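Local coordinates for Serine/threonine-protein kinase Tel1 (Chaetomium thermophilum, PDB 6SKY) that probably acts as an ATM-family serine/threonine kinase that senses DNA damage and phosphorylates Ser/Thr-Gln sites in checkpoint signalling, at residues E2301-P2306 against Q2368-F2373; Q2290-F2295 against I2378-L2383; S2250-Q2255 against K2269-P2274. All coordinates share one frame; numbering follows the deposited sequence.

How the contacts relate
All three contacts lie in the helical FAT region, on the same side of the chain's centre. Going from the N terminus, contact 3 closes first. It pairs the successive helices 2245-2259 and 2264-2279 across a short connection. The chain then enters helix 2286-2303, which carries the first segments of contacts 2 and 1. Helix 2348-2387 returns along it and supplies both second segments. Contact 1 is therefore nested inside the larger loop closed by contact 2, and their centres are about 15 Å apart. Contact 3 is in series with both. It touches contact 2 where Leu2272 packs on Phe2295, so helix 2286-2303 packs against both helix 2264-2279 and helix 2348-2387.

Contact 1 of 3, residues E2301-P2306 against Q2368-F2373; sequences EQLQNP and QTRSEF
The carbonyl oxygen of Leu2303 takes two donors. Arg2370 NH1 bonds to Leu2303 O at 2.8 Å, with an N-H...O angle of 149°. The donor sits above the carbonyl plane, and the oxygen is tilted from the guanidinium plane. The second donor, Asn2305 N, makes a weak bond that closes an inverse gamma turn centred on Gln2304. Arg2370 reaches the carbonyl through a bend at chi3 (68°). Leu2303 CD2 lies over one face of the guanidinium, toward its rim, 3.9 Å from Arg2370 NH1. In the alpha-solenoid of the FAT region, helix 2286-2303 ends here against the long helix 2348-2387, so Arg2370 bonds a carbonyl at the C-terminal end of the shorter helix. Phe2373 lies one turn further along the long helix. Gln2302 CB rests over one face of its ring in a CH-pi contact, 3.6 Å from Phe2373 CE2. The Gln2302 side chain bends so that its amide leads away from the long helix, 61° from the ring plane. Leu2303 CD2 also meets Phe2373 CB at 3.9 Å as the two side chains pass in opposite directions. Helix 2264-2279 adds Pro2264 beside Gln2302 and Gln2268 beside Phe2373.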
loop_
_atom_site.group_PDB
_atom_site.type_symbol
_atom_site.label_atom_id
_atom_site.label_comp_id
_atom_site.label_asym_id
_atom_site.label_seq_id
_atom_site.Cartn_x
_atom_site.Cartn_y
_atom_site.Cartn_z
ATOM N N GLU A 2301 -21.173 0.908 17.508
ATOM C CA GLU A 2301 -19.758 0.635 17.708
ATOM C C GLU A 2301 -19.341 0.865 19.151
ATOM O O GLU A 2301 -18.407 0.225 19.636
ATOM C CB GLU A 2301 -18.946 1.506 16.761
ATOM C CG GLU A 2301 -17.461 1.383 16.886
ATOM C CD GLU A 2301 -16.749 2.452 16.088
ATOM O OE1 GLU A 2301 -17.439 3.360 15.576
ATOM O OE2 GLU A 2301 -15.507 2.388 15.971
ATOM N N GLN A 2302 -20.010 1.774 19.855
ATOM C CA GLN A 2302 -19.680 1.975 21.262
ATOM C C GLN A 2302 -20.203 0.847 22.128
ATOM O O GLN A 2302 -19.652 0.595 23.202
ATOM C CB GLN A 2302 -20.234 3.301 21.773
ATOM C CG GLN A 2302 -19.668 4.508 21.096
ATOM C CD GLN A 2302 -18.176 4.463 21.004
ATOM O OE1 GLN A 2302 -17.492 4.304 22.005
ATOM N NE2 GLN A 2302 -17.654 4.595 19.798
ATOM N N LEU A 2303 -21.272 0.175 21.706
ATOM C CA LEU A 2303 -21.748 -0.982 22.459
ATOM C C LEU A 2303 -20.799 -2.166 22.316
ATOM O O LEU A 2303 -20.307 -2.706 23.311
ATOM C CB LEU A 2303 -23.148 -1.371 22.007
ATOM C CG LEU A 2303 -24.279 -0.585 22.642
ATOM C CD1 LEU A 2303 -25.600 -1.116 22.151
ATOM C CD2 LEU A 2303 -24.183 -0.682 24.135
ATOM N N GLN A 2304 -20.543 -2.594 21.085
ATOM C CA GLN A 2304 -19.676 -3.741 20.829
ATOM C C GLN A 2304 -18.216 -3.298 20.733
ATOM O O GLN A 2304 -17.540 -3.454 19.721
ATOM C CB GLN A 2304 -20.122 -4.471 19.570
ATOM C CG GLN A 2304 -20.294 -3.581 18.367
ATOM C CD GLN A 2304 -20.746 -4.341 17.143
ATOM O OE1 GLN A 2304 -20.934 -5.555 17.187
ATOM N NE2 GLN A 2304 -20.930 -3.629 16.038
ATOM N N ASN A 2305 -17.749 -2.745 21.810
ATOM C CA ASN A 2305 -16.365 -2.333 21.973
ATOM C C ASN A 2305 -15.656 -3.333 22.861
ATOM O O ASN A 2305 -16.129 -3.590 23.975
ATOM C CB ASN A 2305 -16.299 -0.946 22.600
ATOM C CG ASN A 2305 -14.925 -0.337 22.525
ATOM O OD1 ASN A 2305 -14.142 -0.658 21.639
ATOM N ND2 ASN A 2305 -14.624 0.553 23.458
ATOM N N PRO A 2306 -14.551 -3.937 22.421
ATOM C CA PRO A 2306 -13.883 -4.927 23.282
ATOM C C PRO A 2306 -13.403 -4.342 24.597
ATOM O O PRO A 2306 -13.488 -5.012 25.632
ATOM C CB PRO A 2306 -12.722 -5.415 22.407
ATOM C CG PRO A 2306 -13.137 -5.114 21.019
ATOM C CD PRO A 2306 -13.913 -3.842 21.100
ATOM N N GLN A 2368 -25.649 2.077 33.133
ATOM C CA GLN A 2368 -26.492 3.167 32.663
ATOM C C GLN A 2368 -25.934 3.779 31.386
ATOM O O GLN A 2368 -26.693 4.131 30.473
ATOM C CB GLN A 2368 -26.632 4.226 33.749
ATOM C CG GLN A 2368 -27.641 5.284 33.415
ATOM C CD GLN A 2368 -29.021 4.706 33.207
ATOM O OE1 GLN A 2368 -29.431 3.788 33.912
ATOM N NE2 GLN A 2368 -29.744 5.236 32.227
ATOM N N THR A 2369 -24.613 3.909 31.299
ATOM C CA THR A 2369 -24.008 4.365 30.051
ATOM C C THR A 2369 -24.375 3.443 28.893
ATOM O O THR A 2369 -24.766 3.902 27.809
ATOM C CB THR A 2369 -22.496 4.459 30.215
ATOM O OG1 THR A 2369 -22.164 5.703 30.835
ATOM C CG2 THR A 2369 -21.809 4.380 28.886
ATOM N N ARG A 2370 -24.282 2.131 29.116
ATOM C CA ARG A 2370 -24.619 1.186 28.055
ATOM C C ARG A 2370 -26.101 1.218 27.699
ATOM O O ARG A 2370 -26.461 1.033 26.531
ATOM C CB ARG A 2370 -24.212 -0.221 28.460
ATOM C CG ARG A 2370 -22.747 -0.371 28.721
ATOM C CD ARG A 2370 -22.394 -1.820 28.898
ATOM N NE ARG A 2370 -22.535 -2.568 27.659
ATOM C CZ ARG A 2370 -21.594 -2.635 26.727
ATOM N NH1 ARG A 2370 -21.793 -3.343 25.631
ATOM N NH2 ARG A 2370 -20.453 -1.989 26.893
ATOM N N SER A 2371 -26.972 1.454 28.675
ATOM C CA SER A 2371 -28.397 1.543 28.384
ATOM C C SER A 2371 -28.717 2.767 27.536
ATOM O O SER A 2371 -29.540 2.697 26.614
ATOM C CB SER A 2371 -29.186 1.573 29.687
ATOM O OG SER A 2371 -30.553 1.837 29.449
ATOM N N GLU A 2372 -28.086 3.901 27.837
ATOM C CA GLU A 2372 -28.276 5.078 26.999
ATOM C C GLU A 2372 -27.794 4.826 25.579
ATOM O O GLU A 2372 -28.456 5.226 24.611
ATOM C CB GLU A 2372 -27.550 6.276 27.599
ATOM C CG GLU A 2372 -28.229 6.851 28.815
ATOM C CD GLU A 2372 -27.367 7.860 29.538
ATOM O OE1 GLU A 2372 -26.218 8.084 29.103
ATOM O OE2 GLU A 2372 -27.837 8.425 30.548
ATOM N N PHE A 2373 -26.639 4.179 25.430
ATOM C CA PHE A 2373 -26.160 3.876 24.086
ATOM C C PHE A 2373 -27.134 2.983 23.336
ATOM O O PHE A 2373 -27.354 3.168 22.136
ATOM C CB PHE A 2373 -24.790 3.219 24.141
ATOM C CG PHE A 2373 -23.664 4.187 24.184
ATOM C CD1 PHE A 2373 -23.771 5.415 23.577
ATOM C CD2 PHE A 2373 -22.496 3.873 24.838
ATOM C CE1 PHE A 2373 -22.741 6.299 23.617
ATOM C CE2 PHE A 2373 -21.464 4.760 24.882
ATOM C CZ PHE A 2373 -21.587 5.972 24.270
#

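Contact 2 of 3, residues Q2290-F2295 against I2378-L2383; sequences QVFHQF and IENYLL
The ring of Phe2292 has Leu2383 CB over one face, in a CH-pi contact 4.1 Å from the ring centroid and close to the ring normal. The methyl Leu2383 CD1 follows along the same ring, 4.0 Å from Phe2292 CE1. Asn2380 OD1 approaches the Phe2292 ring obliquely, 3.7 Å from CD1, with amide and ring planes only 22° apart. The same amide meets a second ring. Asn2380 ND2 lies 3.4 Å from Phe2295 CD2, again obliquely, and these planes are 44° apart. The amide thus touches two phenylalanines one turn apart, its oxygen nearest Phe2292 and its nitrogen nearest Phe2295. Their first torsions differ: Phe2292 keeps CG beside its backbone N, whereas Phe2295 turns CG beside its carbonyl carbon. No hydrogen bond crosses the contact. The buried Asn2380 ND2 instead makes a weak bond back to Leu2376 O, within its own helix. Asn2380 CB packs 3.6 Å from Phe2292 O, near the level where the backbones come closest. Leu2272 and Leu2276 of helix 2264-2279 touch Phe2295, and Trp2418 touches Leu2383. The helix axes approach to 8.1 Å at 149° between their directions, an antiparallel packing of the kind found in the alpha-solenoid of FAT domains.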
loop_
_atom_site.group_PDB
_atom_site.type_symbol
_atom_site.label_atom_id
_atom_site.label_comp_id
_atom_site.label_asym_id
_atom_site.label_seq_id
_atom_site.Cartn_x
_atom_site.Cartn_y
_atom_site.Cartn_z
ATOM N N GLN A 2290 -28.399 10.631 6.472
ATOM C CA GLN A 2290 -26.969 10.503 6.717
ATOM C C GLN A 2290 -26.629 10.787 8.173
ATOM O O GLN A 2290 -25.849 10.053 8.788
ATOM C CB GLN A 2290 -26.202 11.438 5.787
ATOM C CG GLN A 2290 -24.699 11.414 5.958
ATOM C CD GLN A 2290 -24.075 10.100 5.548
ATOM O OE1 GLN A 2290 -24.091 9.127 6.301
ATOM N NE2 GLN A 2290 -23.506 10.066 4.351
ATOM N N VAL A 2291 -27.227 11.826 8.753
ATOM C CA VAL A 2291 -26.941 12.150 10.150
ATOM C C VAL A 2291 -27.374 11.017 11.076
ATOM O O VAL A 2291 -26.636 10.619 11.988
ATOM C CB VAL A 2291 -27.613 13.479 10.530
ATOM C CG1 VAL A 2291 -27.394 13.781 11.970
ATOM C CG2 VAL A 2291 -27.065 14.585 9.694
ATOM N N PHE A 2292 -28.571 10.477 10.856
ATOM C CA PHE A 2292 -29.099 9.443 11.738
ATOM C C PHE A 2292 -28.329 8.143 11.597
ATOM O O PHE A 2292 -28.075 7.463 12.594
ATOM C CB PHE A 2292 -30.572 9.208 11.443
ATOM C CG PHE A 2292 -31.456 10.332 11.844
ATOM C CD1 PHE A 2292 -31.244 11.001 13.016
ATOM C CD2 PHE A 2292 -32.510 10.712 11.048
ATOM C CE1 PHE A 2292 -32.058 12.030 13.384
ATOM C CE2 PHE A 2292 -33.321 11.740 11.415
ATOM C CZ PHE A 2292 -33.096 12.397 12.583
ATOM N N HIS A 2293 -27.949 7.772 10.379
ATOM C CA HIS A 2293 -27.141 6.574 10.218
ATOM C C HIS A 2293 -25.775 6.742 10.862
ATOM O O HIS A 2293 -25.268 5.813 11.498
ATOM C CB HIS A 2293 -26.992 6.238 8.744
ATOM C CG HIS A 2293 -26.192 5.006 8.492
ATOM N ND1 HIS A 2293 -26.689 3.743 8.707
ATOM C CD2 HIS A 2293 -24.925 4.844 8.051
ATOM C CE1 HIS A 2293 -25.764 2.851 8.404
ATOM N NE2 HIS A 2293 -24.683 3.494 8.007
ATOM N N GLN A 2294 -25.163 7.914 10.703
ATOM C CA GLN A 2294 -23.910 8.217 11.380
ATOM C C GLN A 2294 -24.016 7.973 12.876
ATOM O O GLN A 2294 -23.194 7.268 13.470
ATOM C CB GLN A 2294 -23.546 9.672 11.110
ATOM C CG GLN A 2294 -22.124 10.033 11.380
ATOM C CD GLN A 2294 -21.208 9.383 10.409
ATOM O OE1 GLN A 2294 -21.371 9.520 9.199
ATOM N NE2 GLN A 2294 -20.242 8.644 10.921
ATOM N N PHE A 2295 -25.032 8.558 13.500
ATOM C CA PHE A 2295 -25.150 8.460 14.946
ATOM C C PHE A 2295 -25.459 7.036 15.391
ATOM O O PHE A 2295 -24.932 6.572 16.407
ATOM C CB PHE A 2295 -26.217 9.425 15.437
ATOM C CG PHE A 2295 -26.063 9.805 16.860
ATOM C CD1 PHE A 2295 -24.907 9.524 17.538
ATOM C CD2 PHE A 2295 -27.077 10.428 17.528
ATOM C CE1 PHE A 2295 -24.767 9.868 18.851
ATOM C CE2 PHE A 2295 -26.939 10.771 18.838
ATOM C CZ PHE A 2295 -25.787 10.491 19.499
ATOM N N ILE A 2378 -30.976 2.132 18.831
ATOM C CA ILE A 2378 -32.225 1.642 18.256
ATOM C C ILE A 2378 -33.033 2.791 17.671
ATOM O O ILE A 2378 -33.559 2.694 16.551
ATOM C CB ILE A 2378 -33.025 0.858 19.307
ATOM C CG1 ILE A 2378 -32.470 -0.551 19.435
ATOM C CG2 ILE A 2378 -34.473 0.789 18.929
ATOM C CD1 ILE A 2378 -33.188 -1.379 20.430
ATOM N N GLU A 2379 -33.130 3.901 18.401
ATOM C CA GLU A 2379 -33.922 5.025 17.923
ATOM C C GLU A 2379 -33.383 5.575 16.615
ATOM O O GLU A 2379 -34.154 5.867 15.698
ATOM C CB GLU A 2379 -33.957 6.112 18.983
ATOM C CG GLU A 2379 -34.438 7.434 18.480
ATOM C CD GLU A 2379 -34.400 8.488 19.553
ATOM O OE1 GLU A 2379 -34.132 8.140 20.718
ATOM O OE2 GLU A 2379 -34.636 9.668 19.235
ATOM N N ASN A 2380 -32.063 5.712 16.495
ATOM C CA ASN A 2380 -31.518 6.289 15.277
ATOM C C ASN A 2380 -31.522 5.312 14.115
ATOM O O ASN A 2380 -31.635 5.745 12.973
ATOM C CB ASN A 2380 -30.113 6.811 15.525
ATOM C CG ASN A 2380 -30.099 8.037 16.386
ATOM O OD1 ASN A 2380 -30.696 9.048 16.057
ATOM N ND2 ASN A 2380 -29.421 7.951 17.505
ATOM N N TYR A 2381 -31.429 4.004 14.359
ATOM C CA TYR A 2381 -31.649 3.057 13.267
ATOM C C TYR A 2381 -33.057 3.190 12.714
ATOM O O TYR A 2381 -33.261 3.235 11.496
ATOM C CB TYR A 2381 -31.405 1.628 13.737
ATOM C CG TYR A 2381 -29.992 1.168 13.560
ATOM C CD1 TYR A 2381 -29.296 1.458 12.416
ATOM C CD2 TYR A 2381 -29.348 0.458 14.549
ATOM C CE1 TYR A 2381 -28.011 1.051 12.257
ATOM C CE2 TYR A 2381 -28.063 0.050 14.396
ATOM C CZ TYR A 2381 -27.399 0.347 13.247
ATOM O OH TYR A 2381 -26.104 -0.060 13.085
ATOM N N LEU A 2382 -34.048 3.272 13.601
ATOM C CA LEU A 2382 -35.421 3.386 13.129
ATOM C C LEU A 2382 -35.666 4.710 12.421
ATOM O O LEU A 2382 -36.403 4.758 11.434
ATOM C CB LEU A 2382 -36.390 3.212 14.288
ATOM C CG LEU A 2382 -36.526 1.772 14.739
ATOM C CD1 LEU A 2382 -37.490 1.707 15.870
ATOM C CD2 LEU A 2382 -36.990 0.924 13.594
ATOM N N LEU A 2383 -35.070 5.798 12.905
ATOM C CA LEU A 2383 -35.239 7.077 12.225
ATOM C C LEU A 2383 -34.537 7.088 10.878
ATOM O O LEU A 2383 -35.029 7.696 9.926
ATOM C CB LEU A 2383 -34.723 8.214 13.091
ATOM C CG LEU A 2383 -35.545 8.577 14.316
ATOM C CD1 LEU A 2383 -34.858 9.671 15.075
ATOM C CD2 LEU A 2383 -36.916 9.014 13.912
#

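Contact 3 of 3, residues S2250-Q2255 against K2269-P2274; sequences SKIGYQ and KKYLEP
Helices 2245-2259 and 2264-2279 form a helical hairpin, the basic element of the alpha-solenoid in this FAT region. The two run in roughly opposite directions, and their buried contact centres on Tyr2271. Ile2252 CG2 lies over one face of the tyrosine ring, offset toward the rim. It is 3.6 Å from Tyr2271 CE1 and 3.9 Å from the ring centroid, 24° off the normal, which makes a CH-pi contact. CG2, the Ile2252 branch anti to the backbone N, does the touching, with CG1 set beside that N (chi1 -57°). The two side chains cross at about a right angle. On the opposite ring face, Lys2270 CB sits over the centre, so the ring is held between its own sequence neighbour and the other helix. Gly2253 brings the backbones together. Its CA is 5.2 Å from Tyr2271 CA and 3.8 Å from Tyr2271 CB, and a side chain at this position would point toward the second helix. No hydrogen bond joins the two segments. The tyrosine lies within a wider pi-type turn at 2269-2272, and the helix is kinked at Pro2274, whose N makes no bond to the preceding turn. Replacing Tyr2271 with alanine would probably leave Ile2252 CG2 without its ring face and open a gap beside Lys2270 CB. The hydroxyl Tyr2271 OH also makes a weak hydrogen bond with Gln2228 of helix 2220-2232. That helix meets the hairpin again through Leu2227, which touches Ile2252. Helix 2286-2303 packs on the hairpin too: Gln2294 meets both Tyr2254 and Leu2272, while Phe2295 and Phe2298 also touch Leu2272.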
loop_
_atom_site.group_PDB
_atom_site.type_symbol
_atom_site.label_atom_id
_atom_site.label_comp_id
_atom_site.label_asym_id
_atom_site.label_seq_id
_atom_site.Cartn_x
_atom_site.Cartn_y
_atom_site.Cartn_z
ATOM N N SER A 2250 -21.099 16.020 10.488
ATOM C CA SER A 2250 -21.054 14.567 10.521
ATOM C C SER A 2250 -19.871 14.026 9.730
ATOM O O SER A 2250 -19.332 12.974 10.076
ATOM C CB SER A 2250 -22.364 13.991 10.008
ATOM O OG SER A 2250 -22.520 14.238 8.635
ATOM N N LYS A 2251 -19.426 14.738 8.699
ATOM C CA LYS A 2251 -18.203 14.349 8.008
ATOM C C LYS A 2251 -16.987 14.480 8.913
ATOM O O LYS A 2251 -16.134 13.585 8.952
ATOM C CB LYS A 2251 -18.040 15.203 6.763
ATOM C CG LYS A 2251 -17.064 14.690 5.764
ATOM C CD LYS A 2251 -16.996 15.656 4.625
ATOM C CE LYS A 2251 -16.176 15.115 3.497
ATOM N NZ LYS A 2251 -16.834 13.946 2.877
ATOM N N ILE A 2252 -16.888 15.588 9.650
ATOM C CA ILE A 2252 -15.801 15.735 10.611
ATOM C C ILE A 2252 -15.866 14.638 11.658
ATOM O O ILE A 2252 -14.842 14.070 12.037
ATOM C CB ILE A 2252 -15.827 17.122 11.277
ATOM C CG1 ILE A 2252 -15.761 18.237 10.253
ATOM C CG2 ILE A 2252 -14.661 17.261 12.197
ATOM C CD1 ILE A 2252 -15.910 19.574 10.860
ATOM N N GLY A 2253 -17.062 14.335 12.156
ATOM C CA GLY A 2253 -17.188 13.302 13.169
ATOM C C GLY A 2253 -16.759 11.938 12.676
ATOM O O GLY A 2253 -16.068 11.203 13.381
ATOM N N TYR A 2254 -17.149 11.585 11.457
ATOM C CA TYR A 2254 -16.740 10.309 10.889
ATOM C C TYR A 2254 -15.230 10.236 10.728
ATOM O O TYR A 2254 -14.602 9.233 11.086
ATOM C CB TYR A 2254 -17.431 10.096 9.547
ATOM C CG TYR A 2254 -16.811 9.002 8.738
ATOM C CD1 TYR A 2254 -15.953 9.291 7.700
ATOM C CD2 TYR A 2254 -17.066 7.680 9.025
ATOM C CE1 TYR A 2254 -15.373 8.306 6.977
ATOM C CE2 TYR A 2254 -16.488 6.684 8.302
ATOM C CZ TYR A 2254 -15.643 7.003 7.277
ATOM O OH TYR A 2254 -15.054 6.010 6.539
ATOM N N GLN A 2255 -14.624 11.287 10.184
ATOM C CA GLN A 2255 -13.187 11.240 9.961
ATOM C C GLN A 2255 -12.405 11.259 11.264
ATOM O O GLN A 2255 -11.348 10.636 11.351
ATOM C CB GLN A 2255 -12.769 12.388 9.059
ATOM C CG GLN A 2255 -13.297 12.246 7.672
ATOM C CD GLN A 2255 -12.744 13.261 6.738
ATOM O OE1 GLN A 2255 -13.055 13.266 5.558
ATOM N NE2 GLN A 2255 -11.919 14.134 7.252
ATOM N N LYS A 2269 -20.007 14.665 21.675
ATOM C CA LYS A 2269 -20.344 15.955 22.253
ATOM C C LYS A 2269 -20.092 17.105 21.291
ATOM O O LYS A 2269 -20.816 18.104 21.329
ATOM C CB LYS A 2269 -19.542 16.147 23.534
ATOM C CG LYS A 2269 -19.747 17.452 24.248
ATOM C CD LYS A 2269 -18.700 17.601 25.335
ATOM C CE LYS A 2269 -18.949 18.824 26.200
ATOM N NZ LYS A 2269 -17.984 18.890 27.332
ATOM N N LYS A 2270 -19.097 16.983 20.417
ATOM C CA LYS A 2270 -18.704 18.072 19.537
ATOM C C LYS A 2270 -19.230 17.950 18.118
ATOM O O LYS A 2270 -19.346 18.971 17.439
ATOM C CB LYS A 2270 -17.182 18.172 19.469
ATOM C CG LYS A 2270 -16.533 18.511 20.771
ATOM C CD LYS A 2270 -15.041 18.327 20.690
ATOM C CE LYS A 2270 -14.442 19.246 19.665
ATOM N NZ LYS A 2270 -12.967 19.110 19.621
ATOM N N TYR A 2271 -19.534 16.758 17.648
ATOM C CA TYR A 2271 -19.828 16.622 16.230
ATOM C C TYR A 2271 -21.155 15.956 15.936
ATOM O O TYR A 2271 -21.799 16.313 14.956
ATOM C CB TYR A 2271 -18.712 15.848 15.541
ATOM C CG TYR A 2271 -17.377 16.509 15.680
ATOM C CD1 TYR A 2271 -17.174 17.790 15.212
ATOM C CD2 TYR A 2271 -16.322 15.860 16.283
ATOM C CE1 TYR A 2271 -15.970 18.402 15.345
ATOM C CE2 TYR A 2271 -15.114 16.465 16.416
ATOM C CZ TYR A 2271 -14.944 17.735 15.944
ATOM O OH TYR A 2271 -13.732 18.348 16.073
ATOM N N LEU A 2272 -21.582 14.997 16.744
ATOM C CA LEU A 2272 -22.776 14.246 16.392
ATOM C C LEU A 2272 -24.047 14.860 16.958
ATOM O O LEU A 2272 -25.051 14.981 16.246
ATOM C CB LEU A 2272 -22.629 12.800 16.851
ATOM C CG LEU A 2272 -21.475 12.048 16.199
ATOM C CD1 LEU A 2272 -21.459 10.640 16.667
ATOM C CD2 LEU A 2272 -21.584 12.082 14.700
ATOM N N GLU A 2273 -24.030 15.270 18.209
ATOM C CA GLU A 2273 -25.205 15.912 18.775
ATOM C C GLU A 2273 -25.389 17.319 18.216
ATOM O O GLU A 2273 -26.530 17.732 17.973
ATOM C CB GLU A 2273 -25.117 15.933 20.294
ATOM C CG GLU A 2273 -25.191 14.561 20.901
ATOM C CD GLU A 2273 -24.934 14.574 22.385
ATOM O OE1 GLU A 2273 -24.763 15.674 22.950
ATOM O OE2 GLU A 2273 -24.899 13.482 22.989
ATOM N N PRO A 2274 -24.319 18.093 17.998
ATOM C CA PRO A 2274 -24.485 19.310 17.197
ATOM C C PRO A 2274 -25.081 19.064 15.827
ATOM O O PRO A 2274 -25.849 19.898 15.353
ATOM C CB PRO A 2274 -23.059 19.848 17.110
ATOM C CG PRO A 2274 -22.477 19.459 18.365
ATOM C CD PRO A 2274 -23.019 18.106 18.686
#